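Local coordinates for two-domain protein containing predicted PHP-like metal-dependent phosphoesterase (Bacteroides vulgatus ATCC 8482, PDB 3E38), which binds three zinc ions in a PHP-like domain and is probably a metal-dependent phosphoesterase, perhaps acting as a 5'-3' exonuclease on nucleic acids, at residues 56-61 with 92-97; 85-90 with 219-224; 231-236 with 244-249; 321-326 with 338-343. All coordinates share one frame; numbering follows the deposited sequence.

Contact 1. Residues 56-61 with 92-97. With ZN (zinc ion), chain I; ZN (zinc ion), chain J; ZN (zinc ion), chain H.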
# COMPACT_ATOMS: atom_id res chain seq x y z
N HIS B 56 -22.41 -24.16 -7.88
CA HIS B 56 -23.05 -25.24 -7.16
C HIS B 56 -24.17 -25.71 -8.05
O HIS B 56 -24.90 -24.91 -8.65
CB HIS B 56 -23.69 -24.78 -5.83
CG HIS B 56 -22.72 -24.33 -4.80
ND1 HIS B 56 -21.97 -25.22 -4.05
CD2 HIS B 56 -22.39 -23.09 -4.36
CE1 HIS B 56 -21.21 -24.54 -3.21
NE2 HIS B 56 -21.44 -23.25 -3.39
N ILE B 57 -24.31 -27.03 -8.10
CA ILE B 57 -25.38 -27.66 -8.83
C ILE B 57 -26.62 -27.55 -7.94
O ILE B 57 -27.66 -27.03 -8.37
CB ILE B 57 -25.09 -29.17 -9.15
CG1 ILE B 57 -23.97 -29.29 -10.20
CG2 ILE B 57 -26.39 -29.90 -9.57
CD1 ILE B 57 -24.36 -28.81 -11.62
N GLU B 58 -26.45 -27.94 -6.68
CA GLU B 58 -27.59 -28.08 -5.75
C GLU B 58 -27.96 -26.80 -5.00
O GLU B 58 -29.06 -26.67 -4.50
CB GLU B 58 -27.34 -29.19 -4.72
CG GLU B 58 -27.09 -30.57 -5.31
CD GLU B 58 -25.67 -30.76 -5.77
OE1 GLU B 58 -24.94 -29.75 -5.82
OE2 GLU B 58 -25.27 -31.90 -6.05
N TYR B 59 -27.04 -25.86 -4.94
CA TYR B 59 -27.26 -24.65 -4.18
C TYR B 59 -27.19 -23.38 -5.01
O TYR B 59 -26.12 -22.90 -5.36
CB TYR B 59 -26.25 -24.60 -3.04
CG TYR B 59 -26.44 -23.46 -2.07
CD1 TYR B 59 -27.63 -23.32 -1.38
CD2 TYR B 59 -25.40 -22.56 -1.81
CE1 TYR B 59 -27.80 -22.31 -0.46
CE2 TYR B 59 -25.55 -21.54 -0.88
CZ TYR B 59 -26.77 -21.42 -0.22
OH TYR B 59 -27.01 -20.42 0.69
N ARG B 60 -28.36 -22.81 -5.22
CA ARG B 60 -28.55 -21.58 -6.05
C ARG B 60 -29.54 -20.65 -5.37
O ARG B 60 -30.72 -20.60 -5.69
CB ARG B 60 -29.05 -21.98 -7.45
CG ARG B 60 -28.04 -22.86 -8.25
CD ARG B 60 -28.45 -23.01 -9.68
NE ARG B 60 -29.61 -23.89 -9.80
CZ ARG B 60 -30.32 -24.03 -10.91
NH1 ARG B 60 -30.04 -23.34 -12.03
NH2 ARG B 60 -31.34 -24.85 -10.90
N PRO B 61 -29.07 -19.92 -4.38
CA PRO B 61 -30.02 -19.16 -3.60
C PRO B 61 -30.59 -17.94 -4.29
O PRO B 61 -31.46 -17.29 -3.74
CB PRO B 61 -29.19 -18.71 -2.40
CG PRO B 61 -27.81 -18.58 -2.95
CD PRO B 61 -27.71 -19.81 -3.85
N SER B 92 -18.39 -27.53 -12.52
CA SER B 92 -19.43 -27.43 -11.51
C SER B 92 -19.05 -28.09 -10.22
O SER B 92 -18.21 -29.01 -10.15
CB SER B 92 -20.73 -28.12 -11.98
OG SER B 92 -21.28 -27.52 -13.16
N GLU B 93 -19.78 -27.64 -9.21
CA GLU B 93 -19.64 -28.10 -7.84
C GLU B 93 -20.82 -28.91 -7.33
O GLU B 93 -21.92 -28.40 -7.08
CB GLU B 93 -19.38 -26.92 -6.87
CG GLU B 93 -18.94 -27.46 -5.51
CD GLU B 93 -18.63 -26.41 -4.51
OE1 GLU B 93 -18.85 -25.17 -4.65
OE2 GLU B 93 -18.09 -26.85 -3.54
N ILE B 94 -20.53 -30.19 -7.15
CA ILE B 94 -21.50 -31.20 -6.64
C ILE B 94 -21.37 -31.01 -5.15
O ILE B 94 -20.36 -31.30 -4.54
CB ILE B 94 -21.17 -32.65 -7.08
CG1 ILE B 94 -21.02 -32.73 -8.59
CG2 ILE B 94 -22.21 -33.63 -6.56
CD1 ILE B 94 -20.27 -34.02 -9.08
N THR B 95 -22.43 -30.42 -4.62
CA THR B 95 -22.54 -29.95 -3.28
C THR B 95 -23.47 -30.85 -2.52
O THR B 95 -24.68 -30.84 -2.72
CB THR B 95 -23.14 -28.49 -3.28
OG1 THR B 95 -22.54 -27.67 -4.30
CG2 THR B 95 -22.98 -27.84 -1.93
N ARG B 96 -22.89 -31.67 -1.67
CA ARG B 96 -23.66 -32.56 -0.82
C ARG B 96 -23.16 -32.55 0.63
O ARG B 96 -22.15 -32.00 0.96
CB ARG B 96 -23.54 -33.97 -1.36
CG ARG B 96 -24.00 -34.07 -2.80
CD ARG B 96 -25.53 -34.04 -2.90
NE ARG B 96 -25.95 -34.19 -4.29
CZ ARG B 96 -27.00 -34.91 -4.68
NH1 ARG B 96 -27.72 -35.57 -3.80
NH2 ARG B 96 -27.28 -35.02 -5.97
N ALA B 97 -23.95 -33.17 1.48
CA ALA B 97 -23.62 -33.38 2.89
C ALA B 97 -22.37 -34.23 3.00
O ALA B 97 -22.05 -34.99 2.08
CB ALA B 97 -24.80 -34.06 3.65
ZN ZN I . -17.37 -23.74 -3.80
ZN ZN J . -20.64 -21.53 -2.38
ZN ZN H . -17.99 -26.30 -1.41
O HOH W 1 -26.73 -32.97 -8.13
O HOH W 2 -16.89 -25.18 -2.32
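His-56 and Glu-93 form a parallel beta bridge, their CA atoms 4.5 Å apart, where strand 50-56 gives way to a loop beside strand 87-95; Ile-57 N donates to Glu-93 O. The two side chains run side by side from the same face of the sheet toward the metals, imidazole and carboxylate planes 19° apart. Extended throughout, with CG anti to the backbone N (chi1 -168°), Glu-93 sends OE1 to one zinc and OE2 to another, 2.2 Å each, and a water also joins these two ions. The imidazole of His-56 binds the third zinc through NE2 at 2.1 Å, while ND1, the other ring nitrogen, donates in the ring plane to Thr-95 OG1. That hydroxyl in turn donates to Glu-93 O, which Ile-57 N meets from the opposite face of the carbonyl. Held by the zinc at NE2 and by Thr-95 at ND1, the imidazole has its rotation fixed, with Thr-95 as a second-shell residue. Farther out, Glu-58 bends at chi2 (81°) and brings its carboxylate back over strand 87-95: OE1 accepts from Thr-95 N at 2.9 Å, and OE2 makes a salt bridge with Arg-96 NE at 3.0 Å, both donors standing out of the carboxylate plane. Water 1 links OE2 to Arg-96 NH2, which also bonds Gln-116 O. A glutamine in place of Glu-58 would probably leave Arg-96 without its opposite charge here. With His-24, His-26, Asp-31, His-102, His-137, Asp-194 and His-196, His-56 and Glu-93 complete the trinuclear zinc site characteristic of PHP-type phosphoesterases.

Contact 2. Residues 85-90 with 219-224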
# COMPACT_ATOMS: atom_id res chain seq x y z
N GLY B 85 -7.71 -13.73 -23.44
CA GLY B 85 -6.79 -14.84 -23.51
C GLY B 85 -6.77 -15.76 -22.32
O GLY B 85 -5.78 -16.43 -22.07
N ILE B 86 -7.87 -15.78 -21.58
CA ILE B 86 -8.04 -16.71 -20.44
C ILE B 86 -8.73 -17.97 -20.92
O ILE B 86 -9.71 -17.91 -21.68
CB ILE B 86 -8.88 -16.09 -19.27
CG1 ILE B 86 -8.32 -14.73 -18.84
CG2 ILE B 86 -9.02 -17.06 -18.05
CD1 ILE B 86 -6.82 -14.69 -18.58
N LEU B 87 -8.16 -19.10 -20.52
CA LEU B 87 -8.68 -20.44 -20.81
C LEU B 87 -9.80 -20.76 -19.85
O LEU B 87 -9.61 -20.65 -18.63
CB LEU B 87 -7.58 -21.55 -20.69
CG LEU B 87 -6.34 -21.48 -21.63
CD1 LEU B 87 -5.30 -22.54 -21.24
CD2 LEU B 87 -6.71 -21.61 -23.11
N LEU B 88 -10.93 -21.18 -20.40
CA LEU B 88 -12.15 -21.41 -19.63
C LEU B 88 -12.57 -22.87 -19.64
O LEU B 88 -13.05 -23.40 -20.62
CB LEU B 88 -13.25 -20.48 -20.18
CG LEU B 88 -14.61 -20.26 -19.53
CD1 LEU B 88 -14.55 -19.57 -18.20
CD2 LEU B 88 -15.44 -19.43 -20.49
N ILE B 89 -12.38 -23.48 -18.50
CA ILE B 89 -12.71 -24.88 -18.24
C ILE B 89 -14.12 -24.89 -17.63
O ILE B 89 -14.39 -24.29 -16.58
CB ILE B 89 -11.66 -25.50 -17.27
CG1 ILE B 89 -10.27 -25.32 -17.85
CG2 ILE B 89 -11.96 -27.00 -16.87
CD1 ILE B 89 -9.16 -25.48 -16.78
N LYS B 90 -15.02 -25.55 -18.33
CA LYS B 90 -16.38 -25.75 -17.87
C LYS B 90 -16.36 -26.69 -16.65
O LYS B 90 -15.70 -27.73 -16.63
CB LYS B 90 -17.24 -26.34 -18.98
CG LYS B 90 -18.65 -26.72 -18.50
CD LYS B 90 -19.52 -27.32 -19.61
CE LYS B 90 -20.33 -26.26 -20.36
NZ LYS B 90 -21.44 -25.77 -19.53
N LYS B 219 2.55 -28.96 -21.05
CA LYS B 219 3.42 -29.11 -22.21
C LYS B 219 2.99 -28.07 -23.21
O LYS B 219 3.70 -27.75 -24.16
CB LYS B 219 3.31 -30.51 -22.83
CG LYS B 219 3.88 -31.66 -21.99
CD LYS B 219 3.55 -33.04 -22.59
N GLU B 220 1.79 -27.54 -22.98
CA GLU B 220 1.26 -26.45 -23.83
C GLU B 220 0.16 -25.71 -23.14
O GLU B 220 -0.53 -26.26 -22.29
CB GLU B 220 0.76 -26.94 -25.19
CG GLU B 220 -0.54 -27.75 -25.15
CD GLU B 220 -1.02 -28.17 -26.55
OE1 GLU B 220 -0.15 -28.36 -27.43
OE2 GLU B 220 -2.26 -28.34 -26.74
N ARG B 221 -0.01 -24.46 -23.54
CA ARG B 221 -1.03 -23.60 -22.96
C ARG B 221 -2.33 -23.74 -23.71
O ARG B 221 -2.71 -22.91 -24.57
CB ARG B 221 -0.60 -22.13 -23.01
CG ARG B 221 -1.46 -21.21 -22.14
CD ARG B 221 -1.00 -19.81 -22.38
NE ARG B 221 -1.55 -18.86 -21.42
CZ ARG B 221 -2.73 -18.27 -21.55
NH1 ARG B 221 -3.51 -18.56 -22.59
NH2 ARG B 221 -3.12 -17.39 -20.63
N SER B 222 -3.02 -24.82 -23.37
CA SER B 222 -4.32 -25.16 -23.97
C SER B 222 -5.08 -25.93 -22.96
O SER B 222 -4.51 -26.36 -21.97
CB SER B 222 -4.15 -26.07 -25.16
OG SER B 222 -3.69 -27.39 -24.73
N LEU B 223 -6.35 -26.15 -23.28
CA LEU B 223 -7.26 -26.93 -22.43
C LEU B 223 -6.74 -28.35 -22.26
O LEU B 223 -6.78 -28.94 -21.16
CB LEU B 223 -8.69 -26.97 -22.99
CG LEU B 223 -9.38 -25.58 -22.88
CD1 LEU B 223 -10.69 -25.49 -23.65
CD2 LEU B 223 -9.57 -25.19 -21.42
N GLN B 224 -6.19 -28.89 -23.33
CA GLN B 224 -5.70 -30.28 -23.33
C GLN B 224 -4.39 -30.32 -22.55
O GLN B 224 -4.08 -31.29 -21.82
CB GLN B 224 -5.53 -30.83 -24.78
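Leu-87 lays its CD1 methyl against the backbone of the turn leading into helix 223-231, 3.8 Å from Ser-222 C, and the same methyl lies near CG of Arg-221. Just after this turn, Leu-223, in the first turn of the helix, reaches back with CD2 to CG1 of Ile-89 at 3.6 Å. These two side chains slide past each other in opposite directions, and Leu-223 CD2 also approaches CB of Leu-87. Ile-226, one turn further along the helix, continues the apolar cover over Leu-87 and Ile-89. Arg-221 holds the other end. Its chain is extended from CG to NE, with CG anti to the backbone N (chi1 -167°), which carries the guanidinium past Leu-87 to Gly-85, just before strand 87-95. There NH1 and NH2 both grip Gly-85 O end-on, each at 3.2 Å, and the oxygen lies 6° out of the guanidinium plane. Gly-85, with positive phi, is the C-prime residue of the Schellman motif that ends helix 72-83. Ser-222 is the N-cap of helix 223-231: its OG caps Gly-225 N and also donates to Glu-220 OE2 at 2.6 Å. The chemistry is thus divided: leucine methyls and the Ile-89 CG1 methylene pack the helix start against the strand, while one arginine, also salt-bridged through NH2 to Asp-49, satisfies a carbonyl at a helix C-terminus, where its positive charge probably complements the helix dipole.

Contact 3. Residues 231-236 with 244-249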
# COMPACT_ATOMS: atom_id res chain seq x y z
N ASP B 231 -3.78 -34.76 -15.14
CA ASP B 231 -3.95 -36.21 -15.16
C ASP B 231 -2.74 -36.87 -14.61
O ASP B 231 -2.78 -38.01 -14.09
CB ASP B 231 -4.18 -36.75 -16.58
CG ASP B 231 -5.57 -36.46 -17.09
OD1 ASP B 231 -6.46 -36.15 -16.27
OD2 ASP B 231 -5.79 -36.57 -18.32
N ASN B 232 -1.66 -36.14 -14.73
CA ASN B 232 -0.33 -36.64 -14.39
C ASN B 232 0.25 -36.02 -13.14
O ASN B 232 1.43 -36.12 -12.88
CB ASN B 232 0.59 -36.44 -15.60
CG ASN B 232 0.27 -37.41 -16.72
OD1 ASN B 232 0.42 -38.64 -16.55
ND2 ASN B 232 -0.12 -36.88 -17.88
N ARG B 233 -0.63 -35.35 -12.41
CA ARG B 233 -0.35 -34.67 -11.13
C ARG B 233 0.77 -33.64 -11.13
O ARG B 233 1.45 -33.41 -10.12
CB ARG B 233 -0.03 -35.73 -10.08
CG ARG B 233 -0.98 -36.92 -10.12
CD ARG B 233 -0.28 -38.13 -9.49
NE ARG B 233 0.95 -38.44 -10.21
CZ ARG B 233 1.04 -39.25 -11.27
NH1 ARG B 233 -0.04 -39.86 -11.77
NH2 ARG B 233 2.22 -39.46 -11.85
N ARG B 234 0.93 -33.01 -12.28
CA ARG B 234 1.98 -32.02 -12.53
C ARG B 234 1.48 -30.64 -12.17
O ARG B 234 1.27 -29.73 -12.99
CB ARG B 234 2.47 -32.12 -13.97
CG ARG B 234 3.97 -31.96 -14.07
CD ARG B 234 4.50 -32.07 -15.48
NE ARG B 234 4.17 -33.34 -16.12
CZ ARG B 234 3.30 -33.49 -17.11
NH1 ARG B 234 2.63 -32.44 -17.59
NH2 ARG B 234 3.11 -34.68 -17.63
N THR B 235 1.30 -30.54 -10.86
CA THR B 235 0.79 -29.35 -10.14
C THR B 235 1.52 -29.10 -8.83
O THR B 235 2.24 -29.96 -8.29
CB THR B 235 -0.70 -29.54 -9.72
OG1 THR B 235 -0.80 -30.64 -8.77
CG2 THR B 235 -1.63 -29.86 -10.93
N ALA B 236 1.27 -27.91 -8.34
CA ALA B 236 1.67 -27.45 -6.99
C ALA B 236 0.69 -26.39 -6.58
O ALA B 236 0.32 -25.53 -7.40
CB ALA B 236 3.10 -26.89 -6.96
N ILE B 244 2.95 -25.94 -2.27
CA ILE B 244 2.75 -27.32 -1.89
C ILE B 244 2.76 -28.28 -3.07
O ILE B 244 2.04 -28.10 -4.04
CB ILE B 244 1.40 -27.43 -1.15
CG1 ILE B 244 1.35 -26.35 -0.05
CG2 ILE B 244 1.18 -28.87 -0.62
CD1 ILE B 244 0.00 -25.73 0.21
N GLY B 245 3.59 -29.30 -2.96
CA GLY B 245 3.69 -30.30 -4.02
C GLY B 245 4.69 -31.41 -3.81
O GLY B 245 5.37 -31.49 -2.81
N ARG B 246 4.78 -32.30 -4.79
CA ARG B 246 5.74 -33.39 -4.70
C ARG B 246 7.16 -32.87 -4.91
O ARG B 246 7.45 -31.99 -5.73
CB ARG B 246 5.42 -34.54 -5.66
CG ARG B 246 4.21 -35.33 -5.24
CD ARG B 246 4.00 -36.61 -6.05
NE ARG B 246 2.72 -37.22 -5.70
CZ ARG B 246 1.54 -36.67 -5.98
NH1 ARG B 246 1.47 -35.48 -6.57
NH2 ARG B 246 0.43 -37.27 -5.60
N GLU B 247 8.01 -33.41 -4.08
CA GLU B 247 9.42 -33.07 -4.06
C GLU B 247 10.08 -33.13 -5.42
O GLU B 247 10.95 -32.34 -5.74
CB GLU B 247 10.15 -34.05 -3.14
CG GLU B 247 11.62 -33.84 -3.24
CD GLU B 247 12.39 -34.84 -2.46
OE1 GLU B 247 11.78 -35.83 -2.00
OE2 GLU B 247 13.60 -34.64 -2.33
N ASP B 248 9.67 -34.12 -6.20
CA ASP B 248 10.24 -34.35 -7.53
C ASP B 248 9.88 -33.21 -8.47
O ASP B 248 10.41 -33.09 -9.56
CB ASP B 248 9.79 -35.67 -8.12
CG ASP B 248 8.31 -35.70 -8.43
OD1 ASP B 248 7.67 -34.62 -8.51
OD2 ASP B 248 7.78 -36.80 -8.58
N LEU B 249 8.96 -32.39 -8.02
CA LEU B 249 8.54 -31.22 -8.77
C LEU B 249 9.07 -29.94 -8.10
O LEU B 249 9.56 -29.04 -8.78
CB LEU B 249 7.02 -31.16 -8.89
CG LEU B 249 6.37 -32.06 -9.94
CD1 LEU B 249 4.88 -31.84 -9.91
CD2 LEU B 249 6.96 -31.77 -11.32
O HOH W 3 0.07 -33.09 -7.51
O HOH W 4 3.22 -34.48 -8.30
O HOH W 5 2.44 -32.38 -6.69
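Leu-249, in the first turn of helix 247-257, sets its CD1 methyl against the carbonyls of Arg-233 and Thr-235 at the open end of the beta hairpin of strands 235-239 and 242-244, where the Schellman-capped end of helix 223-231 meets the start of helix 247-257. CG of Leu-249 stands beside the backbone N (chi1 -78°); with chi2 near 180°, CD1 is turned to the backbone oxygens, 3.6 Å from Thr-235 O, and CD2 to Arg-234, meeting its CG at 4.1 Å as the two side chains cross at about a right angle. Arg-234 then bends at chi3 (-58°), and its guanidinium leaves the contact for a salt bridge with Glu-228 and a bond to Phe-217 O. Arg-233 takes the positive phi of the C-prime position. Its CD lies over one face of the Arg-246 guanidinium, offset toward the rim, with the two guanidinium planes 80° apart. Arg-246, fully extended from CG to NE, arrives at this point with NH2 bonded to Leu-187 O. Its NH1 faces a small group of waters instead of making a direct bond across the contact. Water 4 bridges NH1 at 2.7 Å to Arg-233 O, and water 3, with a weak bond from NH1, joins Arg-233 O to Thr-235 OG1, which also bonds Met-189 O. Between the backbones, water 5 accepts from Arg-246 N and donates to Thr-235 O, so solvent supplies the polar links that direct hydrogen bonds do not. Beside Gly-245 the chains come close, with CA of Ala-236 only 3.0 Å from Ile-244 O in a CA-H...O contact.

Contact 4. Residues 321-326 with 338-343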
# COMPACT_ATOMS: atom_id res chain seq x y z
N ASP B 321 28.78 -29.53 2.17
CA ASP B 321 27.37 -29.37 1.85
C ASP B 321 26.68 -28.38 2.73
O ASP B 321 26.48 -28.61 3.93
CB ASP B 321 26.62 -30.69 2.01
CG ASP B 321 27.02 -31.72 1.00
OD1 ASP B 321 27.58 -31.35 -0.06
OD2 ASP B 321 26.75 -32.89 1.27
N VAL B 322 26.26 -27.30 2.09
CA VAL B 322 25.50 -26.24 2.72
C VAL B 322 24.08 -26.72 2.63
O VAL B 322 23.43 -26.60 1.60
CB VAL B 322 25.75 -24.89 2.04
CG1 VAL B 322 24.88 -23.81 2.65
CG2 VAL B 322 27.25 -24.54 2.18
N ASN B 323 23.63 -27.30 3.74
CA ASN B 323 22.31 -27.93 3.89
C ASN B 323 21.26 -27.10 4.59
O ASN B 323 21.49 -26.49 5.64
CB ASN B 323 22.45 -29.21 4.69
CG ASN B 323 23.32 -30.21 4.00
OD1 ASN B 323 23.36 -30.27 2.77
ND2 ASN B 323 24.02 -31.01 4.78
N PHE B 324 20.08 -27.13 3.99
CA PHE B 324 18.94 -26.41 4.52
C PHE B 324 17.61 -26.88 3.99
O PHE B 324 17.49 -27.47 2.91
CB PHE B 324 19.10 -24.90 4.25
CG PHE B 324 19.32 -24.55 2.80
CD1 PHE B 324 18.24 -24.44 1.93
CD2 PHE B 324 20.59 -24.33 2.31
CE1 PHE B 324 18.44 -24.10 0.60
CE2 PHE B 324 20.79 -23.99 0.97
CZ PHE B 324 19.71 -23.87 0.12
N GLU B 325 16.61 -26.63 4.80
CA GLU B 325 15.23 -26.91 4.43
C GLU B 325 14.59 -25.63 3.83
O GLU B 325 14.82 -24.56 4.33
CB GLU B 325 14.45 -27.33 5.66
CG GLU B 325 13.05 -27.78 5.43
CD GLU B 325 12.31 -27.95 6.75
OE1 GLU B 325 12.94 -27.67 7.79
OE2 GLU B 325 11.11 -28.32 6.76
N VAL B 326 13.83 -25.75 2.73
CA VAL B 326 13.07 -24.60 2.22
C VAL B 326 11.74 -24.80 2.86
O VAL B 326 10.87 -25.48 2.31
CB VAL B 326 12.90 -24.55 0.71
CG1 VAL B 326 12.16 -23.20 0.31
CG2 VAL B 326 14.26 -24.70 0.03
N LYS B 338 14.19 -30.28 1.20
CA LYS B 338 15.59 -30.33 1.60
C LYS B 338 16.48 -30.05 0.39
O LYS B 338 16.32 -30.59 -0.69
CB LYS B 338 15.96 -31.67 2.22
CG LYS B 338 15.02 -32.07 3.37
CD LYS B 338 14.92 -30.99 4.45
CE LYS B 338 13.97 -31.41 5.60
NZ LYS B 338 12.49 -31.46 5.24
N TYR B 339 17.44 -29.18 0.61
CA TYR B 339 18.32 -28.76 -0.47
C TYR B 339 19.71 -28.61 0.01
O TYR B 339 19.97 -28.32 1.17
CB TYR B 339 17.83 -27.41 -1.04
CG TYR B 339 18.26 -27.15 -2.46
CD1 TYR B 339 19.48 -26.56 -2.75
CD2 TYR B 339 17.43 -27.53 -3.51
CE1 TYR B 339 19.86 -26.33 -4.08
CE2 TYR B 339 17.80 -27.32 -4.84
CZ TYR B 339 19.01 -26.73 -5.12
OH TYR B 339 19.33 -26.52 -6.45
N THR B 340 20.62 -28.82 -0.91
CA THR B 340 22.04 -28.69 -0.64
C THR B 340 22.72 -27.88 -1.69
O THR B 340 22.42 -28.01 -2.89
CB THR B 340 22.77 -30.05 -0.64
OG1 THR B 340 22.12 -30.92 0.27
CG2 THR B 340 24.18 -29.88 -0.18
N ILE B 341 23.60 -27.00 -1.22
CA ILE B 341 24.45 -26.25 -2.10
C ILE B 341 25.83 -26.81 -1.85
O ILE B 341 26.42 -26.56 -0.80
CB ILE B 341 24.42 -24.74 -1.84
CG1 ILE B 341 23.07 -24.16 -2.24
CG2 ILE B 341 25.51 -24.09 -2.63
CD1 ILE B 341 22.90 -22.65 -1.93
N SER B 342 26.30 -27.64 -2.78
CA SER B 342 27.63 -28.26 -2.67
C SER B 342 28.71 -27.28 -3.05
O SER B 342 28.64 -26.64 -4.12
CB SER B 342 27.76 -29.51 -3.54
OG SER B 342 26.94 -30.57 -3.08
N LEU B 343 29.70 -27.16 -2.17
CA LEU B 343 30.84 -26.28 -2.36
C LEU B 343 32.15 -27.09 -2.35
O LEU B 343 32.13 -28.32 -2.23
CB LEU B 343 30.88 -25.22 -1.27
CG LEU B 343 29.73 -24.21 -1.27
CD1 LEU B 343 29.87 -23.30 -0.08
CD2 LEU B 343 29.70 -23.40 -2.56
OXT LEU B 343 33.27 -26.53 -2.45
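Phe-324 and Tyr-339 extend side by side from one face of an antiparallel pair, their planes 24° apart but slid so far, with centroids 6.0 Å apart, that the rings barely overlap. Phe-324 has chi1 55°, CG between its backbone N and carbonyl carbon, which folds the ring over the neighbouring strand: Tyr-339 O lies over the centre of one face, CE1 touches Tyr-339 CB at 3.7 Å, and Ile-341 CD1 lies in plane at the edge by CE2 (3.8 Å). A serine at Phe-324 would probably open a gap beside Ile-341 CD1 and leave Tyr-339 CB without its aromatic neighbour. Farther along this face Val-322 CG2 meets Leu-343 CD1. Phe-254 packs edge-to-face on Tyr-339. The other face is polar. Thr-340 OG1 donates to Asn-323 OD1 at 2.9 Å, the two side chains pointing the same way, and Ser-342 OG reaches Asp-321 OD1 from above the carboxylate plane. Glu-325 and Lys-338 run alongside, joined by a long salt bridge, though both also bond Gly-336. The chemistry is two-sided: in the Ig-like domain Val-322, Ile-341 and Leu-343 pack on strands 269-276 and 306-313, and Tyr-339 on helix 247-257, while the Thr-340 and Ser-342 hydroxyls, Asn-323 and the charged side chains lie on the other face.

Contacts 1 and 2 share strand 87-95, contact 2 at its beginning and contact 1 at its metal-bearing end, their centres about 24 Å apart. Contact 1 supplies ligands to all three zinc ions; contact 2 stays back from them, the side chain of Ile-89 about 10 Å from that of His-24. Helix 223-231, which starts in contact 2, leads directly into contact 3; the nearest atoms of contacts 2 and 3 are about 5 Å apart, and contacts 1, 2 and 3 all reach the same mixed sheet. Helix 247-257 then runs from contact 3 to the Ig-like domain, where Phe-254 meets Tyr-339 of contact 4. That contact lies about 47 Å, centre to centre, from contact 1, far from the metals.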